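VP4 protein (Tellina virus 1, PDB 3P06) is a birnavirus serine protease that probably cleaves the viral polyprotein into its final products, using a serine-lysine pair. Local coordinates at residues Leu11-Gly25 / Gln140-Leu153. Numbering follows the deposited sequence.
Sequences LLPVLMDSGRRISGG and QKQLLVAKPAGIGL. With SO4 (sulfate ion), chain B.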
loop_
_atom_site.group_PDB
_atom_site.type_symbol
_atom_site.label_atom_id
_atom_site.label_comp_id
_atom_site.label_asym_id
_atom_site.label_seq_id
_atom_site.Cartn_x
_atom_site.Cartn_y
_atom_site.Cartn_z
ATOM N N LEU A 11 -0.450 0.414 -5.082
ATOM C CA LEU A 11 0.322 -0.658 -4.523
ATOM C C LEU A 11 1.370 -0.118 -3.514
ATOM O O LEU A 11 1.921 0.942 -3.698
ATOM C CB LEU A 11 1.092 -1.360 -5.645
ATOM C CG LEU A 11 0.168 -2.332 -6.418
ATOM C CD1 LEU A 11 0.913 -2.774 -7.635
ATOM C CD2 LEU A 11 -0.207 -3.503 -5.542
ATOM N N LEU A 12 1.663 -0.889 -2.490
ATOM C CA LEU A 12 2.716 -0.503 -1.547
ATOM C C LEU A 12 3.497 -1.770 -1.163
ATOM O O LEU A 12 2.915 -2.821 -0.918
ATOM C CB LEU A 12 2.132 0.207 -0.280
ATOM C CG LEU A 12 1.174 -0.659 0.547
ATOM C CD1 LEU A 12 1.804 -0.919 1.918
ATOM C CD2 LEU A 12 -0.243 0.009 0.761
ATOM N N PRO A 13 4.817 -1.656 -1.088
ATOM C CA PRO A 13 5.647 -2.798 -0.688
ATOM C C PRO A 13 5.644 -3.032 0.828
ATOM O O PRO A 13 5.527 -2.084 1.597
ATOM C CB PRO A 13 7.063 -2.398 -1.194
ATOM C CG PRO A 13 7.093 -0.927 -1.043
ATOM C CD PRO A 13 5.637 -0.463 -1.408
ATOM N N VAL A 14 5.721 -4.294 1.241
ATOM C CA VAL A 14 5.897 -4.639 2.646
ATOM C C VAL A 14 7.022 -5.635 2.787
ATOM O O VAL A 14 7.343 -6.360 1.855
ATOM C CB VAL A 14 4.592 -5.239 3.314
ATOM C CG1 VAL A 14 3.507 -4.225 3.243
ATOM C CG2 VAL A 14 4.174 -6.634 2.613
ATOM N N LEU A 15 7.613 -5.672 3.970
ATOM C CA LEU A 15 8.656 -6.632 4.305
ATOM C C LEU A 15 8.203 -7.537 5.442
ATOM O O LEU A 15 7.471 -7.076 6.299
ATOM C CB LEU A 15 9.921 -5.892 4.739
ATOM C CG LEU A 15 10.512 -4.923 3.704
ATOM C CD1 LEU A 15 11.761 -4.298 4.373
ATOM C CD2 LEU A 15 10.907 -5.622 2.426
HETATM N N MSE A 16 8.630 -8.806 5.438
HETATM C CA MSE A 16 8.210 -9.820 6.398
HETATM C C MSE A 16 9.418 -10.534 6.902
HETATM O O MSE A 16 10.301 -10.902 6.108
HETATM C CB MSE A 16 7.242 -10.846 5.799
HETATM C CG MSE A 16 5.861 -10.227 5.583
HETATM SE SE MSE A 16 4.682 -11.020 4.208
HETATM C CE MSE A 16 5.843 -10.687 2.641
ATOM N N ASP A 17 9.450 -10.737 8.216
ATOM C CA ASP A 17 10.506 -11.489 8.873
ATOM C C ASP A 17 10.033 -12.914 9.249
ATOM O O ASP A 17 9.109 -13.083 10.038
ATOM C CB ASP A 17 10.922 -10.750 10.128
ATOM C CG ASP A 17 12.341 -10.978 10.481
ATOM O OD1 ASP A 17 12.834 -12.151 10.402
ATOM O OD2 ASP A 17 12.991 -9.959 10.853
ATOM N N SER A 18 10.685 -13.926 8.680
ATOM C CA SER A 18 10.496 -15.332 9.076
ATOM C C SER A 18 11.755 -15.758 9.783
ATOM O O SER A 18 12.486 -16.651 9.306
ATOM C CB SER A 18 10.287 -16.242 7.863
ATOM O OG SER A 18 11.551 -16.655 7.344
ATOM N N GLY A 19 12.029 -15.096 10.906
ATOM C CA GLY A 19 13.260 -15.303 11.676
ATOM C C GLY A 19 14.578 -15.601 10.964
ATOM O O GLY A 19 15.657 -15.329 11.531
ATOM N N ARG A 20 14.519 -16.161 9.748
ATOM C CA ARG A 20 15.727 -16.598 9.028
ATOM C C ARG A 20 16.022 -15.712 7.828
ATOM O O ARG A 20 17.171 -15.470 7.491
ATOM C CB ARG A 20 15.603 -18.072 8.614
ATOM C CG ARG A 20 16.836 -18.726 7.893
ATOM C CD ARG A 20 16.299 -19.657 6.797
ATOM N NE ARG A 20 15.006 -19.096 6.405
ATOM C CZ ARG A 20 13.925 -19.788 6.053
ATOM N NH1 ARG A 20 13.970 -21.113 6.009
ATOM N NH2 ARG A 20 12.799 -19.133 5.747
ATOM N N ARG A 21 14.976 -15.202 7.202
ATOM C CA ARG A 21 15.138 -14.388 6.013
ATOM C C ARG A 21 14.123 -13.264 5.989
ATOM O O ARG A 21 13.023 -13.378 6.543
ATOM C CB ARG A 21 14.950 -15.261 4.770
ATOM C CG ARG A 21 15.688 -14.757 3.504
ATOM C CD ARG A 21 15.289 -15.579 2.234
ATOM N NE ARG A 21 14.609 -16.858 2.525
ATOM C CZ ARG A 21 13.283 -17.039 2.445
ATOM N NH1 ARG A 21 12.480 -16.044 2.078
ATOM N NH2 ARG A 21 12.759 -18.224 2.732
ATOM N N ILE A 22 14.491 -12.171 5.343
ATOM C CA ILE A 22 13.542 -11.077 5.181
ATOM C C ILE A 22 12.988 -11.315 3.813
ATOM O O ILE A 22 13.769 -11.545 2.898
ATOM C CB ILE A 22 14.164 -9.648 5.171
ATOM C CG1 ILE A 22 15.020 -9.344 6.403
ATOM C CG2 ILE A 22 13.016 -8.595 5.092
ATOM C CD1 ILE A 22 14.238 -9.269 7.713
ATOM N N SER A 23 11.679 -11.356 3.679
ATOM C CA SER A 23 11.121 -11.435 2.352
ATOM C C SER A 23 10.213 -10.236 2.121
ATOM O O SER A 23 9.983 -9.425 3.040
ATOM C CB SER A 23 10.445 -12.795 2.154
ATOM O OG SER A 23 9.353 -12.896 3.057
ATOM N N GLY A 24 9.770 -10.080 0.884
ATOM C CA GLY A 24 9.031 -8.919 0.461
ATOM C C GLY A 24 7.664 -9.341 -0.075
ATOM O O GLY A 24 7.514 -10.467 -0.515
ATOM N N GLY A 25 6.670 -8.459 0.058
ATOM C CA GLY A 25 5.378 -8.641 -0.575
ATOM C C GLY A 25 4.704 -7.292 -0.865
ATOM O O GLY A 25 5.352 -6.245 -0.841
ATOM N N GLN A 140 15.766 -1.485 0.787
ATOM C CA GLN A 140 15.309 -2.854 1.044
ATOM C C GLN A 140 14.004 -3.219 0.297
ATOM O O GLN A 140 13.872 -4.373 -0.143
ATOM C CB GLN A 140 15.119 -3.115 2.532
ATOM C CG GLN A 140 16.359 -2.938 3.336
ATOM C CD GLN A 140 17.101 -4.235 3.502
ATOM O OE1 GLN A 140 17.158 -5.076 2.580
ATOM N NE2 GLN A 140 17.701 -4.415 4.692
ATOM N N LYS A 141 13.085 -2.249 0.141
ATOM C CA LYS A 141 11.824 -2.488 -0.615
ATOM C C LYS A 141 12.105 -2.572 -2.107
ATOM O O LYS A 141 11.468 -3.348 -2.834
ATOM C CB LYS A 141 10.700 -1.505 -0.233
ATOM C CG LYS A 141 10.280 -1.762 1.230
ATOM C CD LYS A 141 9.653 -0.564 1.907
ATOM C CE LYS A 141 8.901 -1.077 3.156
ATOM N NZ LYS A 141 8.305 0.194 3.591
ATOM N N GLN A 142 13.086 -1.800 -2.561
ATOM C CA GLN A 142 13.571 -1.932 -3.923
ATOM C C GLN A 142 14.111 -3.344 -4.129
ATOM O O GLN A 142 13.740 -4.024 -5.099
ATOM C CB GLN A 142 14.680 -0.877 -4.287
ATOM C CG GLN A 142 14.134 0.557 -4.528
ATOM C CD GLN A 142 13.457 0.732 -5.901
ATOM O OE1 GLN A 142 12.831 -0.200 -6.432
ATOM N NE2 GLN A 142 13.533 1.921 -6.435
ATOM N N LEU A 143 14.987 -3.776 -3.221
ATOM C CA LEU A 143 15.676 -5.063 -3.390
ATOM C C LEU A 143 14.776 -6.249 -3.305
ATOM O O LEU A 143 14.984 -7.238 -4.011
ATOM C CB LEU A 143 16.765 -5.269 -2.279
ATOM C CG LEU A 143 18.022 -4.493 -2.472
ATOM C CD1 LEU A 143 18.840 -4.495 -1.153
ATOM C CD2 LEU A 143 18.820 -5.124 -3.555
ATOM N N LEU A 144 13.812 -6.209 -2.396
ATOM C CA LEU A 144 13.029 -7.401 -2.097
ATOM C C LEU A 144 11.664 -7.382 -2.723
ATOM O O LEU A 144 10.992 -8.403 -2.732
ATOM C CB LEU A 144 12.850 -7.566 -0.574
ATOM C CG LEU A 144 14.204 -7.848 0.164
ATOM C CD1 LEU A 144 14.079 -7.666 1.691
ATOM C CD2 LEU A 144 14.825 -9.196 -0.238
ATOM N N VAL A 145 11.204 -6.229 -3.204
ATOM C CA VAL A 145 9.879 -6.226 -3.788
ATOM C C VAL A 145 9.841 -5.658 -5.188
ATOM O O VAL A 145 9.421 -6.358 -6.141
ATOM C CB VAL A 145 8.838 -5.417 -2.901
ATOM C CG1 VAL A 145 7.442 -5.505 -3.533
ATOM C CG2 VAL A 145 8.813 -5.955 -1.484
ATOM N N ALA A 146 10.207 -4.378 -5.330
ATOM C CA ALA A 146 9.901 -3.682 -6.583
ATOM C C ALA A 146 10.784 -4.097 -7.747
ATOM O O ALA A 146 10.296 -4.294 -8.898
ATOM C CB ALA A 146 9.967 -2.135 -6.362
ATOM N N LYS A 147 12.091 -4.162 -7.496
ATOM C CA LYS A 147 13.012 -4.624 -8.563
ATOM C C LYS A 147 12.752 -6.058 -9.022
ATOM O O LYS A 147 12.631 -6.273 -10.197
ATOM C CB LYS A 147 14.506 -4.441 -8.257
ATOM C CG LYS A 147 14.965 -3.006 -8.039
ATOM C CD LYS A 147 15.053 -2.241 -9.312
ATOM C CE LYS A 147 15.579 -0.862 -8.972
ATOM N NZ LYS A 147 15.514 -0.092 -10.183
ATOM N N PRO A 148 12.615 -7.018 -8.100
ATOM C CA PRO A 148 12.250 -8.343 -8.636
ATOM C C PRO A 148 10.863 -8.440 -9.315
ATOM O O PRO A 148 10.672 -9.306 -10.183
ATOM C CB PRO A 148 12.366 -9.314 -7.403
ATOM C CG PRO A 148 12.467 -8.405 -6.159
ATOM C CD PRO A 148 12.917 -7.008 -6.648
ATOM N N ALA A 149 9.892 -7.589 -8.937
ATOM C CA ALA A 149 8.568 -7.610 -9.572
ATOM C C ALA A 149 8.590 -6.822 -10.881
ATOM O O ALA A 149 7.599 -6.840 -11.652
ATOM C CB ALA A 149 7.467 -7.013 -8.599
ATOM N N GLY A 150 9.678 -6.099 -11.152
ATOM C CA GLY A 150 9.768 -5.290 -12.363
ATOM C C GLY A 150 8.890 -4.031 -12.390
ATOM O O GLY A 150 8.331 -3.655 -13.438
ATOM N N ILE A 151 8.759 -3.344 -11.260
ATOM C CA ILE A 151 7.900 -2.168 -11.236
ATOM C C ILE A 151 8.641 -1.047 -10.497
ATOM O O ILE A 151 9.443 -1.320 -9.635
ATOM C CB ILE A 151 6.543 -2.498 -10.581
ATOM C CG1 ILE A 151 5.564 -1.310 -10.582
ATOM C CG2 ILE A 151 6.749 -3.038 -9.060
ATOM C CD1 ILE A 151 4.039 -1.751 -10.149
ATOM N N GLY A 152 8.424 0.199 -10.876
ATOM C CA GLY A 152 9.008 1.360 -10.161
ATOM C C GLY A 152 8.476 1.581 -8.730
ATOM O O GLY A 152 7.343 1.196 -8.371
ATOM N N LEU A 153 9.276 2.284 -7.923
ATOM C CA LEU A 153 8.835 2.595 -6.575
ATOM C C LEU A 153 9.010 4.097 -6.365
ATOM O O LEU A 153 10.065 4.614 -6.703
ATOM C CB LEU A 153 9.736 1.872 -5.604
ATOM C CG LEU A 153 9.467 2.219 -4.117
ATOM C CD1 LEU A 153 8.081 1.762 -3.605
ATOM C CD2 LEU A 153 10.547 1.657 -3.179
HETATM S S SO4 B . 9.619 3.357 4.366
HETATM O O1 SO4 B . 8.680 4.312 3.835
HETATM O O2 SO4 B . 10.466 2.909 3.261
HETATM O O3 SO4 B . 10.410 4.049 5.361
HETATM O O4 SO4 B . 9.055 2.220 5.050
HETATM O O HOH W 1 5.560 0.366 2.262
HETATM O O HOH W 2 11.031 -11.437 -1.661
#
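With CG of Lys-141 anti to its carbonyl carbon (chi1 -66°) and the chain extended beyond it, the lysine runs across the Pro-13 ring at about a right angle, its CB 3.7 Å from Pro-13 CG. Leu-15 flanks the same aliphatic stem, its CG 4.0 Å from Lys-141 CG, while its CD2 reaches Leu-144 CD1. That methyl also receives Ile-22 CG2 at 3.7 Å, so one leucine branch touches both strands. Val-145 places CG1 anti to the backbone N (chi1 -177°) and lays its methyls against the backbone of strand 21-25: CG2 lies 3.6 Å from Gly-24 CA, and both methyls meet Gly-25 O. The bare Gly-24 lets the helix come this near, and water 2 bridges Gly-24 N to Leu-144 O. Beyond Pro-13, Leu-153 CD1 closes on the ring's CG at 3.8 Å. Helix 138-149 thus lies over the hairpin of the mixed sheet. Lys-141 NZ donates to O4 of a sulfate ion (2.6 Å), probably from the crystallisation liquor, and to water 1, itself within hydrogen-bonding distance of Pro-13 O; Thr-124 OG1 is another partner. Pro-13 and Leu-15 pack against the stem while the amine lies near Ser-102, the predicted nucleophile, consistent with a serine-lysine dyad.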